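Local coordinates for RabGDI protein (Plasmodium falciparum 3D7, PDB 3P1W) that probably acts as a Rab GDP-dissociation inhibitor, a factor that keeps Rab GTPases in their GDP-bound form during vesicle transport, at residues G56-S61 against K411-Y416; I96-N101 against S241-S246; Q169-W174 against L235-I240; N318-I323 against I427-S432. One frame throughout, in Å; residues are numbered along the deposited sequence. Where two conformers were deposited one is given.

Overall arrangement
Contact 4 is the buried one. Contact 3 is partly buried; contacts 1 and 2 lie at the surface. Contacts 1 and 4 are neighbours, with centres 14 Å apart. Contact 1 uses strand 405-418 and contact 4 its sheet neighbour 320-333; a salt bridge from D414 to K322 ties them. Contacts 2 and 3 also touch, with centres 12 Å apart, and both use helix 226-243. The two pairs lie on opposite sides of the chain's centre. Chemistry follows place only in part: contact 1 is charged and water-bridged, contact 2 is apolar despite its exposure, contact 3 is methionine packing between helices, and contact 4 combines buried aliphatic packing with a lysine gripping a backbone carbonyl.

Contact 1 (G56-S61 against K411-Y416); sequences GGETAS and KISDLY
E58 sends its carboxylate toward the end of K411, and the two side chains meet obliquely in a solvated salt bridge. The contact joins two parts of the GDI fold. Residues 56-61 belong to the loop after strand 46-49 of the Rossmann-type sheet, and residues 411-416 lie on strand 405-418 of the second large sheet. K411 is fully extended, with CG anti to the backbone N (chi1 -173°), which carries its ammonium group well away from the strand. E58 instead bends at chi2 (-68°) and offers OE1. The direct bond from K411 NZ to E58 OE1 is weak, at 3.3 Å. Water does much of the bridging. One water donates to both E58 O and E58 OE1 and accepts from K411 NZ at 2.9 Å. A second links E58 OE2 to the same NZ, so both carboxylate oxygens are tied to the lysine. S413 joins the network from the strand. A third water donates to E58 OE1 at 2.9 Å and lies 3.0 Å from S413 OG.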
loop_
_atom_site.group_PDB
_atom_site.type_symbol
_atom_site.label_atom_id
_atom_site.label_comp_id
_atom_site.label_asym_id
_atom_site.label_seq_id
_atom_site.Cartn_x
_atom_site.Cartn_y
_atom_site.Cartn_z
ATOM N N GLY A 56 -15.412 0.833 -3.732
ATOM C CA GLY A 56 -14.131 0.565 -3.044
ATOM C C GLY A 56 -13.723 -0.881 -2.914
ATOM O O GLY A 56 -12.534 -1.171 -2.684
ATOM N N GLY A 57 -14.687 -1.796 -3.067
ATOM C CA GLY A 57 -14.446 -3.218 -2.864
ATOM C C GLY A 57 -13.723 -3.503 -1.545
ATOM O O GLY A 57 -14.162 -3.049 -0.471
ATOM N N GLU A 58 -12.609 -4.236 -1.628
ATOM C CA GLU A 58 -11.815 -4.584 -0.437
ATOM C C GLU A 58 -11.137 -3.358 0.174
ATOM O O GLU A 58 -10.756 -3.388 1.351
ATOM C CB GLU A 58 -10.758 -5.649 -0.780
ATOM C CG GLU A 58 -11.335 -7.003 -1.133
ATOM C CD GLU A 58 -11.990 -7.695 0.052
ATOM O OE1 GLU A 58 -11.435 -7.690 1.171
ATOM O OE2 GLU A 58 -13.073 -8.262 -0.141
ATOM N N THR A 59 -10.988 -2.304 -0.630
ATOM C CA THR A 59 -10.447 -1.015 -0.197
ATOM C C THR A 59 -11.535 -0.003 0.162
ATOM O O THR A 59 -11.279 1.186 0.194
ATOM C CB THR A 59 -9.486 -0.441 -1.264
ATOM O OG1 THR A 59 -10.110 -0.453 -2.576
ATOM C CG2 THR A 59 -8.170 -1.305 -1.327
ATOM N N ALA A 60 -12.723 -0.457 0.528
ATOM C CA ALA A 60 -13.803 0.481 0.904
ATOM C C ALA A 60 -13.472 1.316 2.131
ATOM O O ALA A 60 -12.713 0.886 3.000
ATOM C CB ALA A 60 -15.093 -0.267 1.164
ATOM N N SER A 61 -14.091 2.496 2.184
ATOM C CA SER A 61 -14.021 3.403 3.311
ATOM C C SER A 61 -15.339 3.338 4.103
ATOM O O SER A 61 -16.403 3.485 3.509
ATOM C CB SER A 61 -13.837 4.817 2.757
ATOM O OG SER A 61 -13.742 5.760 3.793
ATOM N N LYS A 411 -10.059 -8.302 10.514
ATOM C CA LYS A 411 -10.465 -8.944 9.258
ATOM C C LYS A 411 -9.312 -9.782 8.724
ATOM O O LYS A 411 -8.179 -9.296 8.563
ATOM C CB LYS A 411 -10.896 -7.917 8.199
ATOM C CG LYS A 411 -11.488 -8.530 6.957
ATOM C CD LYS A 411 -12.001 -7.425 6.033
ATOM C CE LYS A 411 -12.591 -8.001 4.747
ATOM N NZ LYS A 411 -13.137 -6.897 3.936
ATOM N N ILE A 412 -9.597 -11.056 8.495
ATOM C CA ILE A 412 -8.641 -11.958 7.892
ATOM C C ILE A 412 -9.111 -12.312 6.486
ATOM O O ILE A 412 -10.285 -12.699 6.284
ATOM C CB ILE A 412 -8.455 -13.225 8.739
ATOM C CG1 ILE A 412 -7.896 -12.869 10.116
ATOM C CG2 ILE A 412 -7.512 -14.220 8.008
ATOM C CD1 ILE A 412 -8.039 -14.025 11.169
ATOM N N SER A 413 -8.248 -12.103 5.506
ATOM C CA SER A 413 -8.622 -12.271 4.093
ATOM C C SER A 413 -7.656 -13.221 3.372
ATOM O O SER A 413 -6.437 -13.213 3.633
ATOM C CB SER A 413 -8.617 -10.912 3.386
ATOM O OG SER A 413 -9.515 -9.985 3.984
ATOM N N ASP A 414 -8.185 -13.988 2.407
ATOM C CA ASP A 414 -7.343 -14.806 1.552
ATOM C C ASP A 414 -6.594 -13.915 0.567
ATOM O O ASP A 414 -7.120 -12.905 0.097
ATOM C CB ASP A 414 -8.167 -15.868 0.793
ATOM C CG ASP A 414 -8.785 -16.913 1.699
ATOM O OD1 ASP A 414 -8.237 -17.272 2.754
ATOM O OD2 ASP A 414 -9.866 -17.396 1.328
ATOM N N LEU A 415 -5.349 -14.270 0.295
ATOM C CA LEU A 415 -4.506 -13.593 -0.685
ATOM C C LEU A 415 -4.423 -14.431 -1.944
ATOM O O LEU A 415 -3.970 -15.592 -1.898
ATOM C CB LEU A 415 -3.081 -13.393 -0.152
ATOM C CG LEU A 415 -2.905 -12.470 1.055
ATOM C CD1 LEU A 415 -1.465 -12.538 1.614
ATOM C CD2 LEU A 415 -3.307 -11.022 0.682
ATOM N N TYR A 416 -4.890 -13.836 -3.052
ATOM C CA TYR A 416 -4.807 -14.411 -4.373
ATOM C C TYR A 416 -3.857 -13.648 -5.272
ATOM O O TYR A 416 -3.690 -12.417 -5.159
ATOM C CB TYR A 416 -6.169 -14.406 -5.054
ATOM C CG TYR A 416 -7.152 -15.286 -4.377
ATOM C CD1 TYR A 416 -7.104 -16.675 -4.550
ATOM C CD2 TYR A 416 -8.148 -14.752 -3.564
ATOM C CE1 TYR A 416 -8.046 -17.506 -3.943
ATOM C CE2 TYR A 416 -9.065 -15.580 -2.917
ATOM C CZ TYR A 416 -9.012 -16.956 -3.129
ATOM O OH TYR A 416 -9.935 -17.795 -2.514
HETATM O O HOH W 1 -10.692 -5.597 3.020
HETATM O O HOH W 2 -14.638 -8.377 1.966
HETATM O O HOH W 3 -12.051 -10.318 2.330
#

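Contact 2 (I96-N101 against S241-S246); sequences ILVGGN and SAFGKS
A type I beta turn from L97 to G100 follows strand 96-97 and puts V98 against A242 and F243, at the C-terminal end of helix 226-243. The turn is closed by a backbone bond from G100 N to L97 O of 2.9 Å. V98 is its second residue, and its side chain points to the helix. The two methyls divide the work. CG1 is anti to the backbone N (chi1 170°) and meets A242 CB at 3.8 Å. CG2, on the other branch, approaches F243 obliquely and lies 4.1 Å from both CD2 and CE2. The valine thus straddles two consecutive residues of the helix end. The next residue, G244, has positive phi (74°) and is the first to leave helical angles, which turns the chain away from the helix axis toward strand 248-251. I249 of that strand packs against both V98 and F243. P247, just before the strand, bonds the backbone of V98, and F243 also rests on V119 of strand 117-129. No hydrogen bond joins the two segments. A242 and F243 are exposed, so the contact is a small apolar patch near solvent. With no polar link between the segments, cohesion rests on apolar packing; the backbone bonds of the turn and to P247 probably fix where V98 sits.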
loop_
_atom_site.group_PDB
_atom_site.type_symbol
_atom_site.label_atom_id
_atom_site.label_comp_id
_atom_site.label_asym_id
_atom_site.label_seq_id
_atom_site.Cartn_x
_atom_site.Cartn_y
_atom_site.Cartn_z
ATOM N N ILE A 96 1.159 6.614 0.553
ATOM C CA ILE A 96 1.652 6.752 -0.822
ATOM C C ILE A 96 2.978 7.513 -0.839
ATOM O O ILE A 96 3.081 8.617 -0.297
ATOM C CB ILE A 96 0.565 7.481 -1.624
ATOM C CG1 ILE A 96 -0.689 6.600 -1.698
ATOM C CG2 ILE A 96 1.049 7.893 -3.031
ATOM C CD1 ILE A 96 -1.959 7.389 -1.949
ATOM N N LEU A 97 4.000 6.907 -1.435
ATOM C CA LEU A 97 5.316 7.521 -1.523
ATOM C C LEU A 97 5.268 8.708 -2.501
ATOM O O LEU A 97 4.840 8.558 -3.658
ATOM C CB LEU A 97 6.354 6.480 -1.971
ATOM C CG LEU A 97 7.836 6.888 -1.935
ATOM C CD1 LEU A 97 8.368 7.110 -0.502
ATOM C CD2 LEU A 97 8.712 5.853 -2.658
ATOM N N VAL A 98 5.668 9.883 -2.018
ATOM C CA VAL A 98 5.630 11.126 -2.825
ATOM C C VAL A 98 6.275 10.934 -4.198
ATOM O O VAL A 98 5.731 11.379 -5.200
ATOM C CB VAL A 98 6.275 12.295 -2.082
ATOM C CG1 VAL A 98 6.452 13.540 -3.027
ATOM C CG2 VAL A 98 5.436 12.652 -0.894
ATOM N N GLY A 99 7.398 10.226 -4.251
ATOM C CA GLY A 99 8.119 10.017 -5.516
ATOM C C GLY A 99 7.774 8.741 -6.277
ATOM O O GLY A 99 8.406 8.424 -7.291
ATOM N N GLY A 100 6.779 7.998 -5.799
ATOM C CA GLY A 100 6.406 6.755 -6.440
ATOM C C GLY A 100 5.513 6.968 -7.653
ATOM O O GLY A 100 5.145 8.098 -7.994
ATOM N N ASN A 101 5.115 5.848 -8.250
ATOM C CA ASN A 101 4.340 5.827 -9.480
ATOM C C ASN A 101 2.854 6.125 -9.353
ATOM O O ASN A 101 2.268 6.635 -10.319
ATOM C CB ASN A 101 4.570 4.495 -10.193
ATOM C CG ASN A 101 6.001 4.345 -10.676
ATOM O OD1 ASN A 101 6.644 5.327 -11.010
ATOM N ND2 ASN A 101 6.502 3.121 -10.707
ATOM N N SER A 241 11.688 15.922 0.710
ATOM C CA SER A 241 11.839 17.369 0.499
ATOM C C SER A 241 10.516 18.081 0.180
ATOM O O SER A 241 10.357 19.253 0.531
ATOM C CB SER A 241 12.871 17.648 -0.601
ATOM O OG SER A 241 12.311 17.429 -1.879
ATOM N N ALA A 242 9.584 17.373 -0.462
ATOM C CA ALA A 242 8.247 17.914 -0.745
ATOM C C ALA A 242 7.594 18.470 0.537
ATOM O O ALA A 242 7.350 19.679 0.627
ATOM C CB ALA A 242 7.366 16.860 -1.377
ATOM N N PHE A 243 7.374 17.607 1.535
ATOM C CA PHE A 243 6.668 17.986 2.765
ATOM C C PHE A 243 7.519 17.916 4.043
ATOM O O PHE A 243 7.018 18.181 5.130
ATOM C CB PHE A 243 5.428 17.100 2.945
ATOM C CG PHE A 243 4.468 17.131 1.776
ATOM C CD1 PHE A 243 3.324 17.926 1.815
ATOM C CD2 PHE A 243 4.698 16.364 0.643
ATOM C CE1 PHE A 243 2.431 17.955 0.733
ATOM C CE2 PHE A 243 3.821 16.392 -0.430
ATOM C CZ PHE A 243 2.684 17.177 -0.387
ATOM N N GLY A 244 8.778 17.506 3.951
ATOM C CA GLY A 244 9.666 17.469 5.134
ATOM C C GLY A 244 9.487 16.379 6.190
ATOM O O GLY A 244 10.468 15.722 6.587
ATOM N N LYS A 245 8.258 16.208 6.685
ATOM C CA LYS A 245 8.001 15.379 7.828
ATOM C C LYS A 245 8.250 13.890 7.516
ATOM O O LYS A 245 8.777 13.158 8.351
ATOM C CB LYS A 245 6.554 15.575 8.312
ATOM C CG LYS A 245 6.214 17.046 8.713
ATOM C CD LYS A 245 4.986 17.083 9.634
ATOM C CE LYS A 245 4.776 18.463 10.271
ATOM N NZ LYS A 245 4.416 19.433 9.255
ATOM N N SER A 246 7.821 13.460 6.336
ATOM C CA SER A 246 8.072 12.093 5.860
ATOM C C SER A 246 7.949 12.085 4.344
ATOM O O SER A 246 7.501 13.079 3.754
ATOM C CB SER A 246 7.063 11.122 6.488
ATOM O OG SER A 246 5.824 11.114 5.788
#

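Contact 3 (Q169-W174 against L235-I240); sequences QYVSEW and LYMQSI
M237 carries all of the direct packing here, lying against V171 and S172 where helix 158-173 faces helix 226-243. This is helix-helix packing in the helical part of the GDI fold, away from the Rossmann-type sheet. The first kind of interaction is apolar. M237 CG is anti to the carbonyl carbon (chi1 -67°), and the chain runs straight through chi2 before bending at chi3 (73°). This brings the sulfur and the terminal methyl to different residues. M237 SD lies 4.0 Å from V171 CG1 and 4.2 Å from V171 CB, so the thioether crosses the valine obliquely rather than running alongside it. M237 CE rests 4.1 Å from S172 CB. The serine therefore takes part through its carbon.

The second kind is hydrogen bonding, none of it between these two segments. S239 OG donates to L235 O at 2.6 Å from above the carbonyl plane, while S239 N reaches the same oxygen at 2.9 Å from the opposite face. One carbonyl is thus gripped twice, by a side chain and by the backbone of one residue. In residues 169-174, E173 N bonds to Y170 O at 3.2 Å and W174 N to V171 O at 3.1 Å.

The surroundings extend the interface. V171 also packs on L230 and K234, earlier in helix 226-243, and W174 lies on L230 and E231. L235 and S239 turn instead to L97 of strand 96-97, so helix 226-243 is held between helix 158-173 and that strand.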
loop_
_atom_site.group_PDB
_atom_site.type_symbol
_atom_site.label_atom_id
_atom_site.label_comp_id
_atom_site.label_asym_id
_atom_site.label_seq_id
_atom_site.Cartn_x
_atom_site.Cartn_y
_atom_site.Cartn_z
ATOM N N GLN A 169 25.422 10.518 2.526
ATOM C CA GLN A 169 26.118 11.505 1.699
ATOM C C GLN A 169 26.422 10.933 0.315
ATOM O O GLN A 169 26.110 11.559 -0.697
ATOM C CB GLN A 169 27.386 12.011 2.392
ATOM C CG GLN A 169 27.099 12.956 3.541
ATOM C CD GLN A 169 28.362 13.414 4.248
ATOM O OE1 GLN A 169 29.468 13.138 3.795
ATOM N NE2 GLN A 169 28.199 14.113 5.360
ATOM N N TYR A 170 26.988 9.730 0.281
ATOM C CA TYR A 170 27.261 9.030 -0.980
ATOM C C TYR A 170 26.019 8.884 -1.854
ATOM O O TYR A 170 26.044 9.248 -3.031
ATOM C CB TYR A 170 27.855 7.646 -0.702
ATOM C CG TYR A 170 28.161 6.817 -1.946
ATOM C CD1 TYR A 170 29.238 7.135 -2.779
ATOM C CD2 TYR A 170 27.411 5.690 -2.253
ATOM C CE1 TYR A 170 29.531 6.356 -3.912
ATOM C CE2 TYR A 170 27.689 4.912 -3.373
ATOM C CZ TYR A 170 28.758 5.247 -4.197
ATOM O OH TYR A 170 29.013 4.458 -5.301
ATOM N N VAL A 171 24.931 8.354 -1.282
ATOM C CA VAL A 171 23.706 8.122 -2.055
ATOM C C VAL A 171 23.124 9.443 -2.556
ATOM O O VAL A 171 22.634 9.535 -3.677
ATOM C CB VAL A 171 22.628 7.376 -1.216
ATOM C CG1 VAL A 171 21.352 7.185 -2.032
ATOM C CG2 VAL A 171 23.162 6.039 -0.742
ATOM N N SER A 172 23.191 10.467 -1.710
ATOM C CA SER A 172 22.659 11.780 -2.047
ATOM C C SER A 172 23.301 12.358 -3.326
ATOM O O SER A 172 22.643 13.079 -4.078
ATOM C CB SER A 172 22.880 12.732 -0.874
ATOM O OG SER A 172 22.196 13.950 -1.069
ATOM N N GLU A 173 24.562 12.015 -3.581
ATOM C CA GLU A 173 25.279 12.497 -4.780
ATOM C C GLU A 173 25.430 11.454 -5.887
ATOM O O GLU A 173 25.940 11.754 -6.966
ATOM C CB GLU A 173 26.644 13.004 -4.375
ATOM C CG GLU A 173 26.560 14.248 -3.529
ATOM C CD GLU A 173 27.893 14.909 -3.377
ATOM O OE1 GLU A 173 28.471 15.331 -4.408
ATOM O OE2 GLU A 173 28.366 15.004 -2.228
ATOM N N TRP A 174 24.970 10.239 -5.613
ATOM C CA TRP A 174 25.069 9.129 -6.548
ATOM C C TRP A 174 24.098 9.281 -7.727
ATOM O O TRP A 174 22.962 9.747 -7.564
ATOM C CB TRP A 174 24.791 7.829 -5.795
ATOM C CG TRP A 174 24.846 6.604 -6.612
ATOM C CD1 TRP A 174 25.931 5.810 -6.836
ATOM C CD2 TRP A 174 23.749 5.988 -7.282
ATOM N NE1 TRP A 174 25.578 4.738 -7.620
ATOM C CE2 TRP A 174 24.244 4.825 -7.914
ATOM C CE3 TRP A 174 22.394 6.309 -7.415
ATOM C CZ2 TRP A 174 23.427 3.982 -8.679
ATOM C CZ3 TRP A 174 21.580 5.474 -8.172
ATOM C CH2 TRP A 174 22.103 4.319 -8.794
ATOM N N LEU A 235 15.510 7.758 -3.883
ATOM C CA LEU A 235 14.116 8.186 -4.059
ATOM C C LEU A 235 13.426 8.501 -2.742
ATOM O O LEU A 235 12.699 9.491 -2.652
ATOM C CB LEU A 235 13.315 7.146 -4.847
ATOM C CG LEU A 235 11.892 7.560 -5.263
ATOM C CD1 LEU A 235 11.903 8.599 -6.390
ATOM C CD2 LEU A 235 11.095 6.329 -5.673
ATOM N N TYR A 236 13.641 7.663 -1.726
ATOM C CA TYR A 236 13.112 7.931 -0.397
ATOM C C TYR A 236 13.630 9.297 0.075
ATOM O O TYR A 236 12.866 10.185 0.492
ATOM C CB TYR A 236 13.575 6.845 0.572
ATOM C CG TYR A 236 12.938 6.893 1.925
ATOM C CD1 TYR A 236 11.824 6.092 2.222
ATOM C CD2 TYR A 236 13.435 7.712 2.925
ATOM C CE1 TYR A 236 11.227 6.140 3.465
ATOM C CE2 TYR A 236 12.854 7.743 4.174
ATOM C CZ TYR A 236 11.753 6.948 4.456
ATOM O OH TYR A 236 11.166 6.999 5.709
ATOM N N MET A 237 14.947 9.451 -0.004
ATOM C CA MET A 237 15.612 10.683 0.422
ATOM C C MET A 237 15.096 11.937 -0.304
ATOM O O MET A 237 14.862 12.959 0.335
ATOM C CB MET A 237 17.123 10.550 0.230
ATOM C CG MET A 237 17.762 9.517 1.139
ATOM S SD MET A 237 19.528 9.333 0.798
ATOM C CE MET A 237 20.150 10.856 1.493
ATOM N N GLN A 238 14.919 11.847 -1.621
ATOM C CA GLN A 238 14.355 12.950 -2.433
ATOM C C GLN A 238 12.898 13.245 -2.080
ATOM O O GLN A 238 12.487 14.409 -2.066
ATOM C CB GLN A 238 14.394 12.610 -3.916
ATOM C CG GLN A 238 15.775 12.626 -4.553
ATOM C CD GLN A 238 15.749 12.196 -6.017
ATOM O OE1 GLN A 238 16.612 12.591 -6.799
ATOM N NE2 GLN A 238 14.760 11.386 -6.390
ATOM N N SER A 239 12.136 12.183 -1.796
ATOM C CA SER A 239 10.701 12.287 -1.536
ATOM C C SER A 239 10.332 13.082 -0.280
ATOM O O SER A 239 9.214 13.587 -0.191
ATOM C CB SER A 239 10.070 10.884 -1.470
ATOM O OG SER A 239 10.219 10.190 -2.707
ATOM N N ILE A 240 11.257 13.169 0.679
ATOM C CA ILE A 240 11.035 13.923 1.916
ATOM C C ILE A 240 10.915 15.422 1.665
ATOM O O ILE A 240 10.114 16.103 2.306
ATOM C CB ILE A 240 12.171 13.703 2.944
ATOM C CG1 ILE A 240 11.857 12.508 3.843
ATOM C CG2 ILE A 240 12.341 14.932 3.816
ATOM C CD1 ILE A 240 12.466 12.613 5.227
#

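Contact 4 (N318-I323 against I427-S432); sequences NKIKKI and IFVTSS
K319 curls over I427 and V429 and donates from NZ to I427 O at 2.9 Å. The contact lies where two sheets of the GDI fold meet: strand 427-429 is at the edge of the Rossmann-type sheet, parallel to strand 305-308, while K319 just precedes strand 320-333 of the other large sheet and I320 opens it. The lysine is far from extended. It bends at chi2 (-51°) and again at chi3 (-65°), and these two kinks fold the ammonium group back onto the carbonyl. NZ sits in the carbonyl plane on a lone pair, with a C=O...N angle of 137°. D425 is a second partner, forming a salt bridge that would balance the charge of this buried amine. The aliphatic part of K319 is used too, since CE lies 4.0 Å from V429 CG2, and the lysine crosses I427 at about a right angle. I320 has CG1 in the crowded position between N and the carbonyl carbon, which leaves CG2 anti to the carbonyl carbon and directed at V429. V429 therefore serves both residues, one with each methyl: CG2 meets the lysine, and CG1 touches I320 CG2 at 3.7 Å.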
loop_
_atom_site.group_PDB
_atom_site.type_symbol
_atom_site.label_atom_id
_atom_site.label_comp_id
_atom_site.label_asym_id
_atom_site.label_seq_id
_atom_site.Cartn_x
_atom_site.Cartn_y
_atom_site.Cartn_z
ATOM N N ASN A 318 -8.589 -22.036 -13.158
ATOM C CA ASN A 318 -7.208 -21.627 -13.380
ATOM C C ASN A 318 -7.045 -20.126 -13.646
ATOM O O ASN A 318 -6.336 -19.699 -14.572
ATOM C CB ASN A 318 -6.598 -22.457 -14.512
ATOM C CG ASN A 318 -5.087 -22.432 -14.495
ATOM O OD1 ASN A 318 -4.470 -22.264 -13.438
ATOM N ND2 ASN A 318 -4.480 -22.579 -15.660
ATOM N N LYS A 319 -7.712 -19.321 -12.829
ATOM C CA LYS A 319 -7.616 -17.860 -12.907
ATOM C C LYS A 319 -6.797 -17.295 -11.762
ATOM O O LYS A 319 -6.003 -16.386 -11.971
ATOM C CB LYS A 319 -8.987 -17.201 -12.862
ATOM C CG LYS A 319 -9.868 -17.421 -14.096
ATOM C CD LYS A 319 -9.158 -17.089 -15.405
ATOM C CE LYS A 319 -8.798 -15.626 -15.552
ATOM N NZ LYS A 319 -8.077 -15.339 -16.818
ATOM N N ILE A 320 -7.005 -17.830 -10.570
ATOM C CA ILE A 320 -6.301 -17.343 -9.384
ATOM C C ILE A 320 -5.758 -18.492 -8.557
ATOM O O ILE A 320 -6.260 -19.623 -8.615
ATOM C CB ILE A 320 -7.201 -16.461 -8.488
ATOM C CG1 ILE A 320 -8.486 -17.200 -8.110
ATOM C CG2 ILE A 320 -7.512 -15.135 -9.200
ATOM C CD1 ILE A 320 -9.475 -16.351 -7.348
ATOM N N LYS A 321 -4.733 -18.170 -7.779
ATOM C CA LYS A 321 -4.092 -19.115 -6.890
ATOM C C LYS A 321 -4.009 -18.436 -5.532
ATOM O O LYS A 321 -3.575 -17.305 -5.460
ATOM C CB LYS A 321 -2.706 -19.378 -7.433
ATOM C CG LYS A 321 -1.716 -20.144 -6.568
ATOM C CD LYS A 321 -0.455 -20.464 -7.404
ATOM C CE LYS A 321 0.364 -19.192 -7.781
ATOM N NZ LYS A 321 1.366 -19.452 -8.889
ATOM N N LYS A 322 -4.442 -19.121 -4.479
ATOM C CA LYS A 322 -4.301 -18.624 -3.124
ATOM C C LYS A 322 -2.855 -18.825 -2.654
ATOM O O LYS A 322 -2.294 -19.939 -2.744
ATOM C CB LYS A 322 -5.319 -19.303 -2.201
ATOM C CG LYS A 322 -5.247 -18.876 -0.730
ATOM C CD LYS A 322 -6.299 -19.590 0.134
ATOM C CE LYS A 322 -5.931 -19.582 1.643
ATOM N NZ LYS A 322 -7.141 -19.781 2.585
ATOM N N ILE A 323 -2.231 -17.750 -2.174
ATOM C CA ILE A 323 -0.840 -17.825 -1.694
ATOM C C ILE A 323 -0.689 -17.667 -0.190
ATOM O O ILE A 323 0.445 -17.730 0.328
ATOM C CB ILE A 323 0.092 -16.798 -2.388
ATOM C CG1 ILE A 323 -0.328 -15.334 -2.122
ATOM C CG2 ILE A 323 0.180 -17.094 -3.867
ATOM C CD1 ILE A 323 0.710 -14.282 -2.603
ATOM N N ILE A 427 -9.055 -12.040 -19.607
ATOM C CA ILE A 427 -9.611 -11.689 -18.311
ATOM C C ILE A 427 -8.412 -11.478 -17.381
ATOM O O ILE A 427 -7.727 -12.448 -17.016
ATOM C CB ILE A 427 -10.547 -12.764 -17.750
ATOM C CG1 ILE A 427 -11.730 -12.999 -18.708
ATOM C CG2 ILE A 427 -11.088 -12.347 -16.370
ATOM C CD1 ILE A 427 -12.561 -14.194 -18.346
ATOM N N PHE A 428 -8.145 -10.208 -17.072
ATOM C CA PHE A 428 -6.964 -9.808 -16.288
ATOM C C PHE A 428 -7.432 -9.605 -14.877
ATOM O O PHE A 428 -8.306 -8.764 -14.650
ATOM C CB PHE A 428 -6.382 -8.496 -16.822
ATOM C CG PHE A 428 -5.795 -8.612 -18.197
ATOM C CD1 PHE A 428 -4.430 -8.742 -18.371
ATOM C CD2 PHE A 428 -6.621 -8.646 -19.319
ATOM C CE1 PHE A 428 -3.890 -8.872 -19.642
ATOM C CE2 PHE A 428 -6.084 -8.790 -20.610
ATOM C CZ PHE A 428 -4.709 -8.899 -20.762
ATOM N N VAL A 429 -6.868 -10.375 -13.950
ATOM C CA VAL A 429 -7.307 -10.385 -12.559
ATOM C C VAL A 429 -6.280 -9.673 -11.673
ATOM O O VAL A 429 -5.099 -9.984 -11.715
ATOM C CB VAL A 429 -7.562 -11.820 -12.036
ATOM C CG1 VAL A 429 -8.118 -11.784 -10.639
ATOM C CG2 VAL A 429 -8.588 -12.567 -12.961
ATOM N N THR A 430 -6.738 -8.693 -10.910
ATOM C CA THR A 430 -5.863 -8.007 -9.928
ATOM C C THR A 430 -5.560 -8.943 -8.754
ATOM O O THR A 430 -6.408 -9.737 -8.336
ATOM C CB THR A 430 -6.463 -6.691 -9.430
ATOM O OG1 THR A 430 -7.765 -6.904 -8.883
ATOM C CG2 THR A 430 -6.517 -5.642 -10.556
ATOM N N SER A 431 -4.346 -8.851 -8.227
ATOM C CA SER A 431 -3.987 -9.579 -7.011
ATOM C C SER A 431 -4.654 -8.966 -5.781
ATOM O O SER A 431 -5.031 -7.780 -5.751
ATOM C CB SER A 431 -2.449 -9.643 -6.859
ATOM O OG SER A 431 -1.920 -8.351 -6.627
ATOM N N SER A 432 -4.797 -9.756 -4.732
ATOM C CA SER A 432 -5.328 -9.238 -3.488
ATOM C C SER A 432 -4.328 -8.250 -2.898
ATOM O O SER A 432 -3.135 -8.380 -3.150
ATOM C CB SER A 432 -5.558 -10.359 -2.497
ATOM O OG SER A 432 -6.327 -11.393 -3.084
#